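PDB 6W1G: 2-oxoadipate dioxygenase/decarboxylase from Pseudomonas putida, which catalyses the iron(II)-dependent decarboxylation and hydroxylation of 2-oxoadipate by molecular oxygen to (R)-2-hydroxyglutarate, a step of D-lysine catabolism. Local coordinates for residues 41-46 with 230-236; 253-257 with 337-341; 261-267 with 294-300. All blocks are in the same frame, centred on the assembly; numbering follows the deposited sequence.

Interaction 3 is the buried centre of the set: two antiparallel strands, paired through backbone hydrogen bonds, that carry one ligand of the metal. Interaction 2 lies farther out but is still buried, and interaction 1 is partly buried. In interaction 1 the amide of an asparagine on helix 29-48 grips a turn leading into helix 234-240, combining side-chain hydrogen bonds with carbon packing; in interaction 2 a Pro-Pro loop packs on helix 330-341, almost wholly by apolar contact. Both touch interaction 3: T231 and I234 of interaction 1 bond to E296 and Q297, and E253 of interaction 2 bonds to Q266. D235 and T257 join interactions 1 and 2 directly.

Interaction 1: residues 41-46 with 230-236; sequences INQQVM and RTLDIDA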
ATOM      1  N   ILE A  41      20.066   2.568   2.875  1.00 15.67           N
ATOM      2  CA  ILE A  41      19.435   3.469   3.841  1.00 16.00           C
ATOM      3  C   ILE A  41      18.889   2.714   5.049  1.00 13.61           C
ATOM      4  O   ILE A  41      19.052   3.149   6.206  1.00 15.06           O
ATOM      5  CB  ILE A  41      18.348   4.327   3.186  1.00 16.89           C
ATOM      6  CG1 ILE A  41      18.964   5.361   2.247  1.00 26.07           C
ATOM      7  CG2 ILE A  41      17.411   4.990   4.193  1.00 17.77           C
ATOM      8  CD1 ILE A  41      19.790   6.407   2.917  1.00 32.05           C
ATOM      9  N   ASN A  42      18.210   1.581   4.809  1.00 14.03           N
ATOM     10  CA  ASN A  42      17.582   0.847   5.902  1.00 13.52           C
ATOM     11  C   ASN A  42      18.637   0.288   6.839  1.00 14.23           C
ATOM     12  O   ASN A  42      18.480   0.339   8.055  1.00 15.06           O
ATOM     13  CB  ASN A  42      16.751  -0.278   5.326  1.00 13.23           C
ATOM     14  CG  ASN A  42      15.466   0.223   4.665  1.00 12.79           C
ATOM     15  OD1 ASN A  42      15.191   1.427   4.637  1.00 14.22           O
ATOM     16  ND2 ASN A  42      14.671  -0.696   4.159  1.00 13.71           N
ATOM     17  N   GLN A  43      19.746  -0.183   6.279  1.00 16.23           N
ATOM     18  CA  GLN A  43      20.822  -0.684   7.116  1.00 17.66           C
ATOM     19  C   GLN A  43      21.418   0.422   7.967  1.00 17.51           C
ATOM     20  O   GLN A  43      21.738   0.206   9.141  1.00 17.77           O
ATOM     21  CB  GLN A  43      21.895  -1.274   6.213  1.00 21.54           C
ATOM     22  CG  GLN A  43      21.629  -2.696   5.751  1.00 31.48           C
ATOM     23  CD  GLN A  43      22.890  -3.519   5.480  1.00 40.78           C
ATOM     24  OE1 GLN A  43      24.018  -3.015   5.500  1.00 42.84           O
ATOM     25  NE2 GLN A  43      22.691  -4.809   5.219  1.00 43.67           N
ATOM     26  N   GLN A  44      21.603   1.608   7.389  1.00 17.15           N
ATOM     27  CA  GLN A  44      22.117   2.743   8.147  1.00 17.80           C
ATOM     28  C   GLN A  44      21.183   3.108   9.291  1.00 16.32           C
ATOM     29  O   GLN A  44      21.636   3.363  10.404  1.00 17.13           O
ATOM     30  CB  GLN A  44      22.291   3.924   7.206  1.00 20.45           C
ATOM     31  CG  GLN A  44      22.797   5.231   7.845  1.00 25.78           C
ATOM     32  CD  GLN A  44      23.174   6.278   6.809  1.00 29.53           C
ATOM     33  OE1 GLN A  44      24.258   6.872   6.870  1.00 33.91           O
ATOM     34  NE2 GLN A  44      22.277   6.522   5.858  1.00 32.60           N
ATOM     35  N   VAL A  45      19.872   3.151   9.044  1.00 14.73           N
ATOM     36  CA  VAL A  45      18.956   3.513  10.118  1.00 15.43           C
ATOM     37  C   VAL A  45      19.059   2.507  11.253  1.00 15.93           C
ATOM     38  O   VAL A  45      19.121   2.875  12.430  1.00 16.27           O
ATOM     39  CB  VAL A  45      17.508   3.585   9.595  1.00 13.84           C
ATOM     40  CG1 VAL A  45      16.558   3.605  10.767  1.00 15.95           C
ATOM     41  CG2 VAL A  45      17.305   4.792   8.660  1.00 14.06           C
ATOM     42  N   MET A  46      19.065   1.225  10.911  1.00 16.17           N
ATOM     43  CA  MET A  46      19.079   0.231  11.984  1.00 18.05           C
ATOM     44  C   MET A  46      20.370   0.304  12.781  1.00 19.10           C
ATOM     45  O   MET A  46      20.357   0.086  13.995  1.00 21.18           O
ATOM     46  CB  MET A  46      18.767  -1.159  11.447  1.00 20.69           C
ATOM     47  CG  MET A  46      17.240  -1.285  11.159  1.00 24.83           C
ATOM     48  SD  MET A  46      16.674  -2.800  10.470  1.00 25.63           S
ATOM     49  CE  MET A  46      17.590  -2.906   8.936  1.00 27.82           C
ATOM     50  N   ARG A 230       9.689  -0.266   0.655  1.00 11.02           N
ATOM     51  CA  ARG A 230       9.574   0.403   1.937  1.00 10.16           C
ATOM     52  C   ARG A 230      10.950   0.784   2.478  1.00 10.55           C
ATOM     53  O   ARG A 230      11.826  -0.068   2.647  1.00 11.80           O
ATOM     54  CB  ARG A 230       8.873  -0.497   2.963  1.00 11.08           C
ATOM     55  CG  ARG A 230       8.782   0.131   4.332  1.00 11.33           C
ATOM     56  CD  ARG A 230       8.096  -0.792   5.328  1.00 10.72           C
ATOM     57  NE  ARG A 230       8.130  -0.221   6.648  1.00 11.37           N
ATOM     58  CZ  ARG A 230       7.739  -0.829   7.771  1.00 11.51           C
ATOM     59  NH1 ARG A 230       7.279  -2.080   7.741  1.00 11.15           N
ATOM     60  NH2 ARG A 230       7.812  -0.198   8.924  1.00 15.21           N
ATOM     61  N   THR A 231      11.137   2.081   2.721  1.00 10.12           N
ATOM     62  CA  THR A 231      12.322   2.552   3.409  1.00 10.82           C
ATOM     63  C   THR A 231      11.988   2.958   4.831  1.00 10.67           C
ATOM     64  O   THR A 231      10.891   3.406   5.129  1.00 11.18           O
ATOM     65  CB  THR A 231      12.982   3.727   2.660  1.00 12.82           C
ATOM     66  OG1 THR A 231      14.204   4.109   3.299  1.00 14.85           O
ATOM     67  CG2 THR A 231      12.120   4.952   2.570  1.00 14.58           C
ATOM     68  N   LEU A 232      13.009   2.862   5.690  1.00 11.23           N
ATOM     69  CA  LEU A 232      12.900   3.366   7.057  1.00 11.75           C
ATOM     70  C   LEU A 232      13.134   4.876   7.161  1.00 12.13           C
ATOM     71  O   LEU A 232      12.916   5.446   8.209  1.00 13.11           O
ATOM     72  CB  LEU A 232      13.905   2.643   7.959  1.00 11.76           C
ATOM     73  CG  LEU A 232      13.673   1.144   8.081  1.00 10.80           C
ATOM     74  CD1 LEU A 232      14.749   0.515   8.972  1.00 12.04           C
ATOM     75  CD2 LEU A 232      12.282   0.811   8.593  1.00 12.06           C
ATOM     76  N   ASP A 233      13.591   5.556   6.105  1.00 12.90           N
ATOM     77  CA  ASP A 233      13.869   7.000   6.220  1.00 12.80           C
ATOM     78  C   ASP A 233      13.755   7.658   4.848  1.00 13.62           C
ATOM     79  O   ASP A 233      14.703   7.658   4.069  1.00 13.51           O
ATOM     80  CB  ASP A 233      15.247   7.244   6.842  1.00 14.52           C
ATOM     81  CG  ASP A 233      15.485   8.707   7.132  1.00 15.69           C
ATOM     82  OD1 ASP A 233      14.769   9.584   6.600  1.00 14.91           O
ATOM     83  OD2 ASP A 233      16.436   9.024   7.902  1.00 17.44           O
ATOM     84  N   ILE A 234      12.576   8.211   4.555  1.00 12.80           N
ATOM     85  CA  ILE A 234      12.360   8.802   3.243  1.00 13.31           C
ATOM     86  C   ILE A 234      13.165  10.079   3.073  1.00 13.79           C
ATOM     87  O   ILE A 234      13.509  10.447   1.952  1.00 15.07           O
ATOM     88  CB  ILE A 234      10.855   9.007   2.989  1.00 13.54           C
ATOM     89  CG1 ILE A 234      10.585   9.174   1.491  1.00 13.74           C
ATOM     90  CG2 ILE A 234      10.336  10.208   3.730  1.00 15.37           C
ATOM     91  CD1 ILE A 234       9.149   9.139   1.160  1.00 15.69           C
ATOM     92  N   ASP A 235      13.472  10.790   4.165  1.00 14.20           N
ATOM     93  CA  ASP A 235      14.300  11.977   3.991  1.00 14.26           C
ATOM     94  C   ASP A 235      15.691  11.588   3.522  1.00 14.45           C
ATOM     95  O   ASP A 235      16.278  12.229   2.647  1.00 14.49           O
ATOM     96  CB  ASP A 235      14.428  12.734   5.308  1.00 15.77           C
ATOM     97  CG  ASP A 235      13.113  13.329   5.803  1.00 17.82           C
ATOM     98  OD1 ASP A 235      12.327  13.792   4.987  1.00 19.64           O
ATOM     99  OD2 ASP A 235      12.877  13.344   7.023  1.00 22.38           O
ATOM    100  N   ALA A 236      16.238  10.539   4.112  1.00 14.53           N
ATOM    101  CA  ALA A 236      17.545  10.047   3.734  1.00 15.39           C
ATOM    102  C   ALA A 236      17.542   9.541   2.306  1.00 15.02           C
ATOM    103  O   ALA A 236      18.501   9.771   1.558  1.00 16.67           O
ATOM    104  CB  ALA A 236      18.017   8.975   4.704  1.00 15.47           C
TER
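N42, on helix 29-48, points its side-chain amide at the turn 230-233, where an ST turn at T231 runs into the N-cap of helix 234-240. Both ends of the amide are used. N42 OD1 accepts two bonds: L232 N gives it a nearly straight one of 2.8 Å that arrives from above the carbonyl plane, 41° out of it, while T231 OG1 donates over 3.2 Å from much closer to that plane. N42 ND2 donates to R230 O at 3.3 Å, lying on a lone pair of that carbonyl and in the plane of the amide itself. Three bonds to successive residues therefore fix the rotation of the amide and bind helix to turn. T231 OG1 also accepts, from D233 N, which closes the ST turn; its placement opposite the backbone N (chi1 -176°) lets it face N42 and D233 N together. D233 in turn caps the next helix, its OD1 taking A236 N from well above the carboxylate plane. The guanidinium of R230 is held elsewhere, by salt bridges to E68 and E61.

Carbon contacts flank this polar centre. V45 lays CG1 against L232 CB and CG2 against D233 CB, and M46 crosses the leucine at about a right angle, CG to CD1. L56 of helix 50-59 also touches L232 and M46. At the other end, I41 sets CG2 3.4 Å from T231 OG1, while I41 CD1 meets the methyl of A236, 3.6 Å from A236 CB.

Interaction 2: residues 253-257 with 337-341; sequences EGPPT and LQANF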
ATOM      1  N   GLU A 253       4.418  13.577   0.108  1.00 14.94           N
ATOM      2  CA  GLU A 253       3.052  13.411   0.582  1.00 15.63           C
ATOM      3  C   GLU A 253       3.053  12.723   1.931  1.00 14.59           C
ATOM      4  O   GLU A 253       3.915  11.884   2.194  1.00 14.95           O
ATOM      5  CB  GLU A 253       2.236  12.575  -0.401  1.00 17.61           C
ATOM      6  CG  GLU A 253       2.120  13.210  -1.781  1.00 25.14           C
ATOM      7  CD  GLU A 253       1.242  12.385  -2.677  1.00 34.62           C
ATOM      8  OE1 GLU A 253       1.778  11.545  -3.436  1.00 37.03           O
ATOM      9  OE2 GLU A 253       0.011  12.535  -2.580  1.00 41.75           O
ATOM     10  N   GLY A 254       2.075  13.084   2.768  1.00 13.63           N
ATOM     11  CA  GLY A 254       1.941  12.559   4.106  1.00 14.42           C
ATOM     12  C   GLY A 254       2.337  13.577   5.152  1.00 13.99           C
ATOM     13  O   GLY A 254       2.569  14.752   4.868  1.00 15.63           O
ATOM     14  N   PRO A 255       2.417  13.146   6.408  1.00 13.28           N
ATOM     15  CA  PRO A 255       2.868  14.049   7.483  1.00 14.00           C
ATOM     16  C   PRO A 255       4.315  14.452   7.276  1.00 13.23           C
ATOM     17  O   PRO A 255       5.032  13.840   6.491  1.00 14.04           O
ATOM     18  CB  PRO A 255       2.740  13.180   8.743  1.00 14.53           C
ATOM     19  CG  PRO A 255       3.007  11.775   8.216  1.00 15.95           C
ATOM     20  CD  PRO A 255       2.317  11.741   6.856  1.00 14.91           C
ATOM     21  N   PRO A 256       4.772  15.486   7.989  1.00 14.62           N
ATOM     22  CA  PRO A 256       6.193  15.817   7.998  1.00 15.90           C
ATOM     23  C   PRO A 256       7.019  14.816   8.791  1.00 14.17           C
ATOM     24  O   PRO A 256       6.463  13.877   9.405  1.00 14.56           O
ATOM     25  CB  PRO A 256       6.212  17.198   8.656  1.00 16.45           C
ATOM     26  CG  PRO A 256       5.100  17.075   9.671  1.00 17.61           C
ATOM     27  CD  PRO A 256       4.021  16.235   9.009  1.00 16.73           C
ATOM     28  N   THR A 257       8.328  15.013   8.776  1.00 14.79           N
ATOM     29  CA  THR A 257       9.249  14.203   9.562  1.00 15.37           C
ATOM     30  C   THR A 257       8.835  14.215  11.024  1.00 15.01           C
ATOM     31  O   THR A 257       8.557  15.272  11.595  1.00 16.66           O
ATOM     32  CB  THR A 257      10.660  14.783   9.422  1.00 17.24           C
ATOM     33  OG1 THR A 257      11.007  14.909   8.027  1.00 18.24           O
ATOM     34  CG2 THR A 257      11.665  13.915  10.159  1.00 18.99           C
ATOM     35  N   LEU A 337       3.861  22.660   6.603  1.00 20.79           N
ATOM     36  CA  LEU A 337       3.449  21.342   7.076  1.00 19.84           C
ATOM     37  C   LEU A 337       4.036  21.039   8.440  1.00 20.12           C
ATOM     38  O   LEU A 337       3.326  20.556   9.338  1.00 22.10           O
ATOM     39  CB  LEU A 337       3.878  20.306   6.047  1.00 20.07           C
ATOM     40  CG  LEU A 337       3.453  18.876   6.289  1.00 19.17           C
ATOM     41  CD1 LEU A 337       1.967  18.754   6.081  1.00 19.37           C
ATOM     42  CD2 LEU A 337       4.238  17.945   5.373  1.00 20.29           C
ATOM     43  N   GLN A 338       5.342  21.266   8.607  1.00 20.86           N
ATOM     44  CA  GLN A 338       5.961  21.027   9.899  1.00 23.91           C
ATOM     45  C   GLN A 338       5.328  21.901  10.973  1.00 23.22           C
ATOM     46  O   GLN A 338       5.004  21.420  12.069  1.00 23.81           O
ATOM     47  CB  GLN A 338       7.476  21.206   9.807  1.00 28.08           C
ATOM     48  CG  GLN A 338       8.285  20.674  11.065  1.00 35.83           C
ATOM     49  CD  GLN A 338       7.828  19.328  11.734  1.00 39.95           C
ATOM     50  OE1 GLN A 338       8.216  18.229  11.302  1.00 35.23           O
ATOM     51  NE2 GLN A 338       7.024  19.422  12.821  1.00 42.19           N
ATOM     52  N   ALA A 339       5.114  23.179  10.674  1.00 23.00           N
ATOM     53  CA  ALA A 339       4.549  24.072  11.673  1.00 24.22           C
ATOM     54  C   ALA A 339       3.170  23.606  12.118  1.00 23.71           C
ATOM     55  O   ALA A 339       2.881  23.568  13.315  1.00 26.33           O
ATOM     56  CB  ALA A 339       4.520  25.490  11.115  1.00 25.35           C
ATOM     57  N   ASN A 340       2.310  23.238  11.172  1.00 24.47           N
ATOM     58  CA  ASN A 340       0.948  22.866  11.525  1.00 23.05           C
ATOM     59  C   ASN A 340       0.889  21.506  12.223  1.00 25.81           C
ATOM     60  O   ASN A 340       0.019  21.294  13.069  1.00 26.46           O
ATOM     61  CB  ASN A 340       0.083  22.872  10.266  1.00 25.47           C
ATOM     62  CG  ASN A 340      -0.377  24.270   9.872  1.00 26.55           C
ATOM     63  OD1 ASN A 340      -1.391  24.751  10.364  1.00 29.69           O
ATOM     64  ND2 ASN A 340       0.359  24.920   8.973  1.00 28.15           N
ATOM     65  N   PHE A 341       1.807  20.595  11.917  1.00 21.12           N
ATOM     66  CA  PHE A 341       1.738  19.256  12.506  1.00 20.33           C
ATOM     67  C   PHE A 341       2.420  19.194  13.861  1.00 20.95           C
ATOM     68  O   PHE A 341       2.420  18.137  14.493  1.00 21.54           O
ATOM     69  CB  PHE A 341       2.307  18.192  11.559  1.00 18.55           C
ATOM     70  CG  PHE A 341       1.249  17.515  10.743  1.00 17.88           C
ATOM     71  CD1 PHE A 341       0.803  18.084   9.568  1.00 20.11           C
ATOM     72  CD2 PHE A 341       0.688  16.331  11.157  1.00 18.28           C
ATOM     73  CE1 PHE A 341      -0.183  17.492   8.833  1.00 20.67           C
ATOM     74  CE2 PHE A 341      -0.292  15.720  10.427  1.00 18.30           C
ATOM     75  CZ  PHE A 341      -0.719  16.275   9.246  1.00 21.26           C
TER
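P256 is the centre of an almost wholly apolar contact, its ring pushed between L337 and F341 where they stand one turn apart on helix 330-341. The aromatic part is a CH-pi contact: P256 CD sits over the face of the F341 ring, 4.0 Å from its centroid and 29° off the normal, displaced toward F341 CG, which it approaches to 3.5 Å. The F341 CB methylene continues the same surface and meets P256 CG. P255 adds a looser touch, its CB lying 4.3 Å from F341 CE2 in an oblique approach.

The aliphatic part belongs to L337. With CG turned away from the backbone N (chi1 -175°), its branch extends toward the loop, L337 CG resting 3.8 Å from P256 CD, and CD2 lies along the main chain, against P256 N and the carbonyl oxygen of G254. The leucine thus covers backbone as well as ring.

The loop 253-257 leads from helix 234-240 to strand 264-275, within a protein of the glyoxalase clan, and this packing joins it to helix 330-341, with helix 304-321 packed beside F341. Y310 of the latter touches P255 and meets the F341 ring with the planes at about 60°, while L313 also packs on F341. G254 takes a backbone shape in which a CB would run into P255 CD.

Polar groups stay at the margins. The bent side chain of Q338 crosses P256 at about a right angle and brings its amide end near P256 CB and the T257 carbonyl. T257 OG1 is hydrogen-bonded to D235 OD2.

Interaction 3: residues 261-267 with 294-300; sequences PILLRQT and EIEQRGA. With NI (nickel (II) ion), chain B.
E294 and Q266 face the metal side of an antiparallel two-stranded ribbon, strands 264-275 and 288-298, in this glyoxalase-clan enzyme. E294 OE1 binds the nickel ion at 2.1 Å; H70, H226 and three waters complete the six ligands, at the site that holds iron(II). E294 OE2 accepts from one of those waters, and the Q266 amide, bonded through NE2 to E253, lies across from the carboxylate, the planes 29° apart. T228 also bonds to E294 OE1.

The second shell is E296, whose OE2 bonds to H70 ND1, which probably helps to orient this metal ligand. R298 NE makes a salt bridge to E296 OE2 at 3.0 Å, its hydrogen bond weak and bent, with NH2 adding a second weak one. L264 CD2 lies over one face of the R298 guanidinium, toward its rim, 3.4 Å above the plane, placed there by a first torsion of 66° that folds CG over the backbone. A leucine in place of R298 would take away the guanidinium, and E296 would probably be left without its charge mate, freer to turn away from H70.

R265 and Q297 pair by two main-chain hydrogen bonds, as do T267 and I295, on the face these four share. R265 NH1 also bridges to D235, and Q297 OE1 accepts from I234 N; a water joins the two, 2.9 Å from R265 NH1 and 2.7 Å from Q297 OE1.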
ATOM      1  N   PRO A 261       6.614   8.272  13.316  1.00 11.96           N
ATOM      2  CA  PRO A 261       5.829   8.510  12.103  1.00 11.50           C
ATOM      3  C   PRO A 261       4.417   7.984  12.219  1.00 11.03           C
ATOM      4  O   PRO A 261       4.142   6.998  12.916  1.00 10.67           O
ATOM      5  CB  PRO A 261       6.650   7.796  11.017  1.00 12.71           C
ATOM      6  CG  PRO A 261       8.090   7.968  11.569  1.00 17.59           C
ATOM      7  CD  PRO A 261       7.894   7.615  13.027  1.00 14.79           C
ATOM      8  N   ILE A 262       3.527   8.602  11.447  1.00 10.89           N
ATOM      9  CA  ILE A 262       2.126   8.241  11.362  1.00 10.36           C
ATOM     10  C   ILE A 262       1.741   8.052   9.894  1.00 10.39           C
ATOM     11  O   ILE A 262       2.273   8.712   8.997  1.00 11.56           O
ATOM     12  CB  ILE A 262       1.204   9.276  12.060  1.00 11.24           C
ATOM     13  CG1 ILE A 262       1.381  10.674  11.455  1.00 12.79           C
ATOM     14  CG2 ILE A 262       1.476   9.262  13.559  1.00 12.22           C
ATOM     15  CD1 ILE A 262       0.522  11.725  12.150  1.00 14.41           C
ATOM     16  N   LEU A 263       0.781   7.148   9.661  1.00  9.88           N
ATOM     17  CA  LEU A 263       0.335   6.830   8.301  1.00 10.11           C
ATOM     18  C   LEU A 263       1.532   6.459   7.448  1.00 10.35           C
ATOM     19  O   LEU A 263       2.252   5.509   7.777  1.00 11.29           O
ATOM     20  CB  LEU A 263      -0.547   7.923   7.707  1.00 11.34           C
ATOM     21  CG  LEU A 263      -1.821   8.191   8.512  1.00 10.87           C
ATOM     22  CD1 LEU A 263      -2.691   9.229   7.794  1.00 13.86           C
ATOM     23  CD2 LEU A 263      -2.627   6.952   8.766  1.00 13.50           C
ATOM     24  N   LEU A 264       1.771   7.142   6.314  1.00  9.90           N
ATOM     25  CA  LEU A 264       2.949   6.891   5.511  1.00 10.04           C
ATOM     26  C   LEU A 264       3.389   8.221   4.908  1.00  9.67           C
ATOM     27  O   LEU A 264       2.621   9.180   4.868  1.00 11.41           O
ATOM     28  CB  LEU A 264       2.729   5.812   4.467  1.00 11.32           C
ATOM     29  CG  LEU A 264       1.749   6.108   3.349  1.00 11.43           C
ATOM     30  CD1 LEU A 264       2.341   6.969   2.245  1.00 12.53           C
ATOM     31  CD2 LEU A 264       1.266   4.805   2.736  1.00 14.20           C
ATOM     32  N   ARG A 265       4.617   8.237   4.397  1.00 10.79           N
ATOM     33  CA  ARG A 265       5.142   9.321   3.593  1.00 10.61           C
ATOM     34  C   ARG A 265       5.570   8.741   2.261  1.00 11.17           C
ATOM     35  O   ARG A 265       6.026   7.592   2.199  1.00 11.38           O
ATOM     36  CB  ARG A 265       6.337   9.956   4.250  1.00 12.64           C
ATOM     37  CG  ARG A 265       6.055  10.494   5.641  1.00 13.40           C
ATOM     38  CD  ARG A 265       7.255  11.223   6.252  1.00 13.74           C
ATOM     39  NE  ARG A 265       7.363  12.553   5.664  1.00 15.36           N
ATOM     40  CZ  ARG A 265       8.478  13.264   5.554  1.00 14.28           C
ATOM     41  NH1 ARG A 265       9.626  12.783   5.983  1.00 16.31           N
ATOM     42  NH2 ARG A 265       8.424  14.484   5.010  1.00 16.62           N
ATOM     43  N   GLN A 266       5.377   9.497   1.174  1.00 11.47           N
ATOM     44  CA  GLN A 266       5.705   8.978  -0.149  1.00 11.80           C
ATOM     45  C   GLN A 266       6.128  10.099  -1.100  1.00 12.72           C
ATOM     46  O   GLN A 266       5.716  11.261  -0.953  1.00 14.02           O
ATOM     47  CB  GLN A 266       4.532   8.242  -0.788  1.00 15.26           C
ATOM     48  CG  GLN A 266       3.329   9.119  -1.029  1.00 19.22           C
ATOM     49  CD  GLN A 266       2.051   8.397  -1.499  1.00 23.23           C
ATOM     50  OE1 GLN A 266       1.723   7.261  -1.085  1.00 24.24           O
ATOM     51  NE2 GLN A 266       1.308   9.086  -2.350  1.00 27.98           N
ATOM     52  N   THR A 267       6.963   9.741  -2.070  1.00 12.84           N
ATOM     53  CA  THR A 267       7.250  10.665  -3.169  1.00 13.96           C
ATOM     54  C   THR A 267       7.511   9.820  -4.411  1.00 13.42           C
ATOM     55  O   THR A 267       7.564   8.588  -4.356  1.00 14.25           O
ATOM     56  CB  THR A 267       8.362  11.692  -2.855  1.00 16.72           C
ATOM     57  OG1 THR A 267       8.385  12.668  -3.894  1.00 18.55           O
ATOM     58  CG2 THR A 267       9.688  11.055  -2.706  1.00 17.70           C
ATOM     59  N   GLU A 294       7.948   5.156  -7.284  1.00 12.79           N
ATOM     60  CA  GLU A 294       7.533   5.673  -5.985  1.00 12.11           C
ATOM     61  C   GLU A 294       8.376   5.050  -4.892  1.00 11.75           C
ATOM     62  O   GLU A 294       8.894   3.919  -5.018  1.00 12.56           O
ATOM     63  CB  GLU A 294       6.049   5.354  -5.780  1.00 13.09           C
ATOM     64  CG  GLU A 294       5.429   5.853  -4.493  1.00 13.24           C
ATOM     65  CD  GLU A 294       3.954   5.548  -4.484  1.00 14.25           C
ATOM     66  OE1 GLU A 294       3.558   4.400  -4.201  1.00 14.31           O
ATOM     67  OE2 GLU A 294       3.157   6.457  -4.802  1.00 18.17           O
ATOM     68  N   ILE A 295       8.495   5.778  -3.790  1.00 11.39           N
ATOM     69  CA  ILE A 295       9.143   5.304  -2.572  1.00 11.41           C
ATOM     70  C   ILE A 295       8.250   5.701  -1.407  1.00 10.85           C
ATOM     71  O   ILE A 295       7.653   6.774  -1.413  1.00 11.86           O
ATOM     72  CB  ILE A 295      10.576   5.916  -2.448  1.00 12.20           C
ATOM     73  CG1 ILE A 295      11.314   5.431  -1.235  1.00 14.01           C
ATOM     74  CG2 ILE A 295      10.560   7.444  -2.468  1.00 15.48           C
ATOM     75  CD1 ILE A 295      11.571   3.966  -1.198  1.00 13.57           C
ATOM     76  N   GLU A 296       8.197   4.849  -0.368  1.00 10.89           N
ATOM     77  CA  GLU A 296       7.367   5.140   0.808  1.00 11.19           C
ATOM     78  C   GLU A 296       8.064   4.721   2.085  1.00  9.81           C
ATOM     79  O   GLU A 296       8.912   3.823   2.102  1.00 11.90           O
ATOM     80  CB  GLU A 296       6.001   4.468   0.733  1.00 11.59           C
ATOM     81  CG  GLU A 296       5.948   2.968   0.980  1.00 14.08           C
ATOM     82  CD  GLU A 296       4.558   2.315   0.660  1.00 14.30           C
ATOM     83  OE1 GLU A 296       3.604   3.057   0.485  1.00 16.71           O
ATOM     84  OE2 GLU A 296       4.440   1.095   0.566  1.00 15.88           O
ATOM     85  N   GLN A 297       7.660   5.393   3.161  1.00 10.32           N
ATOM     86  CA  GLN A 297       8.040   5.083   4.517  1.00  9.90           C
ATOM     87  C   GLN A 297       6.726   4.884   5.292  1.00  9.48           C
ATOM     88  O   GLN A 297       5.845   5.742   5.214  1.00 11.26           O
ATOM     89  CB  GLN A 297       8.843   6.237   5.144  1.00 10.66           C
ATOM     90  CG  GLN A 297       9.307   5.942   6.568  1.00 10.84           C
ATOM     91  CD  GLN A 297       9.947   7.102   7.241  1.00 11.94           C
ATOM     92  OE1 GLN A 297      10.533   8.003   6.613  1.00 13.06           O
ATOM     93  NE2 GLN A 297       9.888   7.094   8.549  1.00 12.99           N
ATOM     94  N   ARG A 298       6.584   3.788   6.030  1.00  9.46           N
ATOM     95  CA  ARG A 298       5.328   3.456   6.699  1.00  9.91           C
ATOM     96  C   ARG A 298       5.470   3.615   8.197  1.00 10.46           C
ATOM     97  O   ARG A 298       6.384   3.046   8.781  1.00 12.51           O
ATOM     98  CB  ARG A 298       4.838   2.041   6.340  1.00 10.69           C
ATOM     99  CG  ARG A 298       4.339   1.984   4.936  1.00  9.83           C
ATOM    100  CD  ARG A 298       3.853   0.576   4.531  1.00 11.30           C
ATOM    101  NE  ARG A 298       3.193   0.664   3.239  1.00 11.86           N
ATOM    102  CZ  ARG A 298       1.934   1.035   3.073  1.00 10.57           C
ATOM    103  NH1 ARG A 298       1.113   1.180   4.119  1.00 10.64           N
ATOM    104  NH2 ARG A 298       1.473   1.261   1.847  1.00 12.52           N
ATOM    105  N   GLY A 299       4.541   4.361   8.783  1.00 10.57           N
ATOM    106  CA  GLY A 299       4.476   4.618  10.203  1.00 11.52           C
ATOM    107  C   GLY A 299       3.235   4.032  10.850  1.00  9.85           C
ATOM    108  O   GLY A 299       2.752   2.995  10.411  1.00 10.61           O
ATOM    109  N   ALA A 300       2.758   4.666  11.914  1.00  9.79           N
ATOM    110  CA  ALA A 300       1.699   4.119  12.747  1.00  9.55           C
ATOM    111  C   ALA A 300       0.336   4.241  12.097  1.00  9.25           C
ATOM    112  O   ALA A 300      -0.070   5.294  11.588  1.00 10.34           O
ATOM    113  CB  ALA A 300       1.678   4.869  14.061  1.00 10.40           C
TER
HETATM  114 NI    NI B 500       1.649   3.700  -4.585  0.86 13.70          NI
HETATM  115  O   HOH W   1      10.553  10.565   7.550  1.00 15.28           O
HETATM  116  O   HOH W   2       0.767   5.754  -5.035  1.00 23.51           O
HETATM  117  O   HOH W   3      -0.418   3.230  -4.966  1.00 17.90           O
HETATM  118  O   HOH W   4       0.765   4.373  -2.874  1.00 21.27           O